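Local coordinates for protein putative NAD(P)H:FMN oxidoreductase (Porphyromonas gingivalis W83, PDB 3GE5) that binds flavin mononucleotide and, as a member of the nitroreductase family, probably acts as an oxidoreductase that passes electrons through this cofactor, at residues F33-F43 against M132-T143. Residues are numbered along the deposited sequence; the frame is centred on the assembly and turned at random.
Sequences FFRTRRSVRKF and MLEAHSLGLGCT. With FMN (flavin mononucleotide), chain C; SO4 (sulfate ion), chain F.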
loop_
_atom_site.group_PDB
_atom_site.type_symbol
_atom_site.label_atom_id
_atom_site.label_comp_id
_atom_site.label_asym_id
_atom_site.label_seq_id
_atom_site.Cartn_x
_atom_site.Cartn_y
_atom_site.Cartn_z
ATOM N N PHE A 33 -3.921 -5.535 -14.960
ATOM C CA PHE A 33 -2.745 -5.142 -14.191
ATOM C C PHE A 33 -2.710 -5.812 -12.818
ATOM O O PHE A 33 -1.810 -6.610 -12.549
ATOM C CB PHE A 33 -2.662 -3.628 -14.110
ATOM C CG PHE A 33 -1.372 -3.151 -13.493
ATOM C CD1 PHE A 33 -0.166 -3.325 -14.142
ATOM C CD2 PHE A 33 -1.380 -2.630 -12.217
ATOM C CE1 PHE A 33 1.025 -2.916 -13.504
ATOM C CE2 PHE A 33 -0.209 -2.227 -11.611
ATOM C CZ PHE A 33 0.974 -2.362 -12.262
ATOM N N PHE A 34 -3.662 -5.520 -11.933
ATOM C CA PHE A 34 -3.636 -6.179 -10.627
ATOM C C PHE A 34 -3.696 -7.720 -10.710
ATOM O O PHE A 34 -2.869 -8.430 -10.117
ATOM C CB PHE A 34 -4.818 -5.716 -9.738
ATOM C CG PHE A 34 -4.737 -4.284 -9.247
ATOM C CD1 PHE A 34 -3.508 -3.676 -8.910
ATOM C CD2 PHE A 34 -5.915 -3.583 -9.007
ATOM C CE1 PHE A 34 -3.466 -2.372 -8.373
ATOM C CE2 PHE A 34 -5.888 -2.288 -8.485
ATOM C CZ PHE A 34 -4.674 -1.671 -8.220
ATOM N N ARG A 35 -4.663 -8.236 -11.463
ATOM C CA ARG A 35 -4.860 -9.693 -11.517
ATOM C C ARG A 35 -3.786 -10.479 -12.227
ATOM O O ARG A 35 -3.691 -11.695 -12.000
ATOM C CB ARG A 35 -6.239 -10.054 -12.054
ATOM C CG ARG A 35 -7.339 -9.626 -11.112
ATOM C CD ARG A 35 -7.338 -10.400 -9.792
ATOM N NE ARG A 35 -7.284 -11.835 -9.980
ATOM C CZ ARG A 35 -8.344 -12.634 -10.106
ATOM N NH1 ARG A 35 -9.573 -12.141 -10.076
ATOM N NH2 ARG A 35 -8.161 -13.934 -10.332
ATOM N N THR A 36 -2.979 -9.830 -13.059
ATOM C CA THR A 36 -1.894 -10.519 -13.747
ATOM C C THR A 36 -0.648 -10.664 -12.853
ATOM O O THR A 36 0.300 -11.335 -13.242
ATOM C CB THR A 36 -1.497 -9.827 -15.055
ATOM O OG1 THR A 36 -1.174 -8.470 -14.778
ATOM C CG2 THR A 36 -2.635 -9.908 -16.107
ATOM N N ARG A 37 -0.644 -10.008 -11.676
ATOM C CA ARG A 37 0.457 -10.103 -10.707
ATOM C C ARG A 37 0.195 -11.219 -9.697
ATOM O O ARG A 37 -0.785 -11.168 -8.944
ATOM C CB ARG A 37 0.617 -8.787 -9.928
ATOM C CG ARG A 37 1.835 -8.791 -9.008
ATOM C CD ARG A 37 1.664 -7.961 -7.717
ATOM N NE ARG A 37 0.494 -8.392 -6.970
ATOM C CZ ARG A 37 0.443 -9.453 -6.167
ATOM N NH1 ARG A 37 1.531 -10.188 -5.899
ATOM N NH2 ARG A 37 -0.712 -9.793 -5.647
ATOM N N ARG A 38 1.086 -12.207 -9.689
ATOM C CA ARG A 38 1.143 -13.193 -8.627
ATOM C C ARG A 38 2.536 -13.082 -8.001
ATOM O O ARG A 38 3.507 -12.702 -8.674
ATOM C CB ARG A 38 0.936 -14.601 -9.185
ATOM C CG ARG A 38 -0.450 -14.912 -9.794
ATOM C CD ARG A 38 -1.602 -14.662 -8.820
ATOM N NE ARG A 38 -1.421 -15.428 -7.582
ATOM C CZ ARG A 38 -1.638 -16.744 -7.431
ATOM N NH1 ARG A 38 -2.132 -17.499 -8.397
ATOM N NH2 ARG A 38 -1.369 -17.294 -6.255
ATOM N N SER A 39 2.639 -13.431 -6.727
ATOM C CA SER A 39 3.945 -13.488 -6.069
ATOM C C SER A 39 4.867 -14.482 -6.814
ATOM O O SER A 39 4.462 -15.611 -7.200
ATOM C CB SER A 39 3.852 -13.844 -4.576
ATOM O OG SER A 39 3.136 -12.857 -3.820
ATOM N N VAL A 40 6.097 -14.039 -7.052
ATOM C CA VAL A 40 7.110 -14.848 -7.729
ATOM C C VAL A 40 8.277 -15.039 -6.732
ATOM O O VAL A 40 8.835 -14.058 -6.209
ATOM C CB VAL A 40 7.600 -14.146 -9.033
ATOM C CG1 VAL A 40 8.911 -14.776 -9.569
ATOM C CG2 VAL A 40 6.439 -14.115 -10.085
ATOM N N ARG A 41 8.624 -16.308 -6.520
ATOM C CA ARG A 41 9.685 -16.698 -5.584
ATOM C C ARG A 41 10.858 -17.413 -6.216
ATOM O O ARG A 41 11.836 -17.721 -5.536
ATOM C CB ARG A 41 9.076 -17.553 -4.472
ATOM C CG ARG A 41 8.115 -16.787 -3.580
ATOM C CD ARG A 41 7.469 -17.695 -2.521
ATOM N NE ARG A 41 6.415 -17.051 -1.744
ATOM C CZ ARG A 41 5.139 -16.896 -2.121
ATOM N NH1 ARG A 41 4.685 -17.319 -3.298
ATOM N NH2 ARG A 41 4.288 -16.298 -1.287
ATOM N N LYS A 42 10.756 -17.697 -7.521
ATOM C CA LYS A 42 11.761 -18.451 -8.243
ATOM C C LYS A 42 12.170 -17.629 -9.450
ATOM O O LYS A 42 11.313 -17.169 -10.191
ATOM C CB LYS A 42 11.196 -19.815 -8.645
ATOM C CG LYS A 42 10.907 -20.737 -7.459
ATOM C CD LYS A 42 12.239 -21.323 -6.941
ATOM C CE LYS A 42 12.317 -21.467 -5.436
ATOM N NZ LYS A 42 13.768 -21.686 -5.022
ATOM N N PHE A 43 13.481 -17.390 -9.595
ATOM C CA PHE A 43 13.999 -16.399 -10.534
ATOM C C PHE A 43 15.026 -16.998 -11.487
ATOM O O PHE A 43 15.660 -18.013 -11.167
ATOM C CB PHE A 43 14.664 -15.273 -9.736
ATOM C CG PHE A 43 13.727 -14.596 -8.768
ATOM C CD1 PHE A 43 12.892 -13.563 -9.207
ATOM C CD2 PHE A 43 13.647 -15.010 -7.455
ATOM C CE1 PHE A 43 11.998 -12.935 -8.335
ATOM C CE2 PHE A 43 12.753 -14.383 -6.562
ATOM C CZ PHE A 43 11.913 -13.359 -7.003
HETATM N N MSE A 132 6.241 -2.642 -5.694
HETATM C CA MSE A 132 5.745 -3.955 -6.171
HETATM C C MSE A 132 5.019 -3.803 -7.512
HETATM O O MSE A 132 5.259 -4.548 -8.476
HETATM C CB MSE A 132 4.787 -4.561 -5.132
HETATM C CG MSE A 132 4.143 -5.844 -5.551
HETATM SE SE MSE A 132 2.980 -6.607 -4.225
HETATM C CE MSE A 132 1.577 -5.266 -4.262
ATOM N N LEU A 133 4.093 -2.857 -7.571
ATOM C CA LEU A 133 3.334 -2.593 -8.803
ATOM C C LEU A 133 4.225 -2.092 -9.940
ATOM O O LEU A 133 4.099 -2.543 -11.098
ATOM C CB LEU A 133 2.201 -1.610 -8.481
ATOM C CG LEU A 133 1.126 -2.139 -7.526
ATOM C CD1 LEU A 133 0.097 -1.007 -7.196
ATOM C CD2 LEU A 133 0.419 -3.382 -8.088
ATOM N N GLU A 134 5.174 -1.223 -9.609
ATOM C CA GLU A 134 6.099 -0.769 -10.633
ATOM C C GLU A 134 6.937 -1.914 -11.219
ATOM O O GLU A 134 7.096 -1.999 -12.451
ATOM C CB GLU A 134 7.008 0.326 -10.058
ATOM C CG GLU A 134 7.964 0.932 -11.108
ATOM C CD GLU A 134 7.219 1.740 -12.221
ATOM O OE1 GLU A 134 6.045 2.115 -12.019
ATOM O OE2 GLU A 134 7.834 2.031 -13.300
ATOM N N ALA A 135 7.464 -2.779 -10.355
ATOM C CA ALA A 135 8.221 -3.978 -10.792
ATOM C C ALA A 135 7.358 -4.836 -11.747
ATOM O O ALA A 135 7.818 -5.235 -12.836
ATOM C CB ALA A 135 8.728 -4.800 -9.577
ATOM N N HIS A 136 6.102 -5.057 -11.358
ATOM C CA HIS A 136 5.156 -5.824 -12.176
ATOM C C HIS A 136 4.978 -5.160 -13.547
ATOM O O HIS A 136 4.981 -5.838 -14.595
ATOM C CB HIS A 136 3.830 -5.939 -11.450
ATOM C CG HIS A 136 2.787 -6.696 -12.197
ATOM N ND1 HIS A 136 3.008 -7.965 -12.690
ATOM C CD2 HIS A 136 1.529 -6.359 -12.563
ATOM C CE1 HIS A 136 1.925 -8.377 -13.326
ATOM N NE2 HIS A 136 1.015 -7.417 -13.270
ATOM N N SER A 137 4.832 -3.833 -13.554
ATOM C CA SER A 137 4.628 -3.087 -14.830
ATOM C C SER A 137 5.807 -3.196 -15.784
ATOM O O SER A 137 5.653 -2.997 -17.000
ATOM C CB SER A 137 4.350 -1.585 -14.550
ATOM O OG SER A 137 5.540 -0.817 -14.282
ATOM N N LEU A 138 6.979 -3.474 -15.236
ATOM C CA LEU A 138 8.205 -3.557 -16.000
ATOM C C LEU A 138 8.575 -5.024 -16.312
ATOM O O LEU A 138 9.706 -5.323 -16.674
ATOM C CB LEU A 138 9.333 -2.854 -15.240
ATOM C CG LEU A 138 9.113 -1.347 -14.959
ATOM C CD1 LEU A 138 10.215 -0.832 -14.073
ATOM C CD2 LEU A 138 8.991 -0.522 -16.256
ATOM N N GLY A 139 7.625 -5.934 -16.122
ATOM C CA GLY A 139 7.820 -7.363 -16.417
ATOM C C GLY A 139 8.719 -8.172 -15.480
ATOM O O GLY A 139 9.264 -9.234 -15.878
ATOM N N LEU A 140 8.923 -7.662 -14.271
ATOM C CA LEU A 140 9.658 -8.369 -13.248
ATOM C C LEU A 140 8.710 -9.101 -12.321
ATOM O O LEU A 140 7.562 -8.730 -12.189
ATOM C CB LEU A 140 10.519 -7.390 -12.436
ATOM C CG LEU A 140 11.620 -6.684 -13.276
ATOM C CD1 LEU A 140 12.178 -5.404 -12.586
ATOM C CD2 LEU A 140 12.718 -7.675 -13.615
ATOM N N GLY A 141 9.233 -10.106 -11.637
ATOM C CA GLY A 141 8.502 -10.822 -10.590
ATOM C C GLY A 141 9.017 -10.380 -9.233
ATOM O O GLY A 141 10.187 -10.015 -9.088
ATOM N N CYS A 142 8.154 -10.425 -8.236
ATOM C CA CYS A 142 8.592 -10.118 -6.916
ATOM C C CYS A 142 7.716 -10.777 -5.868
ATOM O O CYS A 142 6.614 -11.249 -6.165
ATOM C CB CYS A 142 8.693 -8.589 -6.750
ATOM S SG CYS A 142 7.175 -7.709 -6.920
ATOM N N THR A 143 8.234 -10.805 -4.644
ATOM C CA THR A 143 7.463 -11.141 -3.450
ATOM C C THR A 143 7.772 -10.156 -2.342
ATOM O O THR A 143 8.922 -9.804 -2.116
ATOM C CB THR A 143 7.738 -12.628 -2.978
ATOM O OG1 THR A 143 7.332 -13.520 -4.000
ATOM C CG2 THR A 143 6.998 -12.962 -1.683
HETATM N N1 FMN C . 5.484 -14.557 0.975
HETATM C C2 FMN C . 6.573 -15.237 1.436
HETATM O O2 FMN C . 6.947 -16.271 0.870
HETATM N N3 FMN C . 7.279 -14.800 2.549
HETATM C C4 FMN C . 6.910 -13.661 3.254
HETATM O O4 FMN C . 7.550 -13.288 4.286
HETATM C C4A FMN C . 5.799 -12.966 2.784
HETATM N N5 FMN C . 5.387 -11.850 3.487
HETATM C C5A FMN C . 4.386 -11.074 2.978
HETATM C C6 FMN C . 4.071 -9.892 3.654
HETATM C C7 FMN C . 3.081 -9.069 3.130
HETATM C C7M FMN C . 2.688 -7.802 3.828
HETATM C C8 FMN C . 2.437 -9.412 1.940
HETATM C C8M FMN C . 1.385 -8.528 1.353
HETATM C C9 FMN C . 2.727 -10.596 1.308
HETATM C C9A FMN C . 3.713 -11.443 1.793
HETATM N N10 FMN C . 4.040 -12.661 1.151
HETATM C C10 FMN C . 5.091 -13.396 1.639
HETATM C "C1'" FMN C . 3.445 -13.014 -0.187
HETATM C "C2'" FMN C . 2.042 -13.559 0.066
HETATM O "O2'" FMN C . 2.138 -14.933 0.416
HETATM C "C3'" FMN C . 1.118 -13.365 -1.141
HETATM O "O3'" FMN C . 1.079 -11.976 -1.491
HETATM C "C4'" FMN C . -0.299 -13.924 -0.926
HETATM O "O4'" FMN C . -0.309 -15.339 -0.731
HETATM C "C5'" FMN C . -1.239 -13.614 -2.097
HETATM O "O5'" FMN C . -0.722 -14.209 -3.267
HETATM P P FMN C . -0.499 -13.353 -4.564
HETATM O O1P FMN C . 0.533 -12.308 -4.169
HETATM O O2P FMN C . -1.804 -12.712 -4.995
HETATM O O3P FMN C . 0.138 -14.295 -5.564
HETATM S S SO4 F . -11.527 -15.387 -10.897
HETATM O O1 SO4 F . -12.711 -16.199 -10.617
HETATM O O2 SO4 F . -11.052 -15.427 -12.286
HETATM O O3 SO4 F . -10.407 -15.837 -10.091
HETATM O O4 SO4 F . -11.934 -14.046 -10.503
HETATM O O HOH W 1 4.264 -9.560 -6.480
HETATM O O HOH W 2 5.387 -10.740 -9.192
#
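Arg37 and His136 meet where the arginine-rich loop 35-43, which binds the FMN phosphate in this nitroreductase-family fold, runs past the end of helix 120-137 and along strand 141-145. Arg37 CB sits over the centre of the imidazole, 3.5 Å from its centroid and 4° off the normal, a CH-pi contact. The ring's NE2 donates at its edge: Thr36 OG1 accepts at 2.9 Å in the ring plane, while the second bond, to Phe33 O, is weak and bent. With CG anti to the backbone N (chi1 -174°) and bends further along, the Arg37 chain continues past selenomethionine Met132, and the guanidinium presents NH1 and NH2 to FMN O1P, NH2 also reaching O2P. Arg38 NE binds O3P; the two guanidinium groups would help balance the phosphate charge, while Ser39 adds neutral donors, OG to O1P at 2.7 Å and N to O3P.

Cys142 joins loop to strand with both backbone polar groups. Its O accepts Val40 N, nearly straight at 174° but above the carbonyl plane, and also accepts from a water that in turn accepts from Arg37 NH1; Cys142 N donates to a second water, which donates to Arg38 O. Arg41 holds flavin O2 through NE at 2.8 Å and N1 through NH2. Beside it, Thr143 sends CG2 to within 3.4 Å of flavin N1, while its OG1 donates to Val40 O at 2.7 Å.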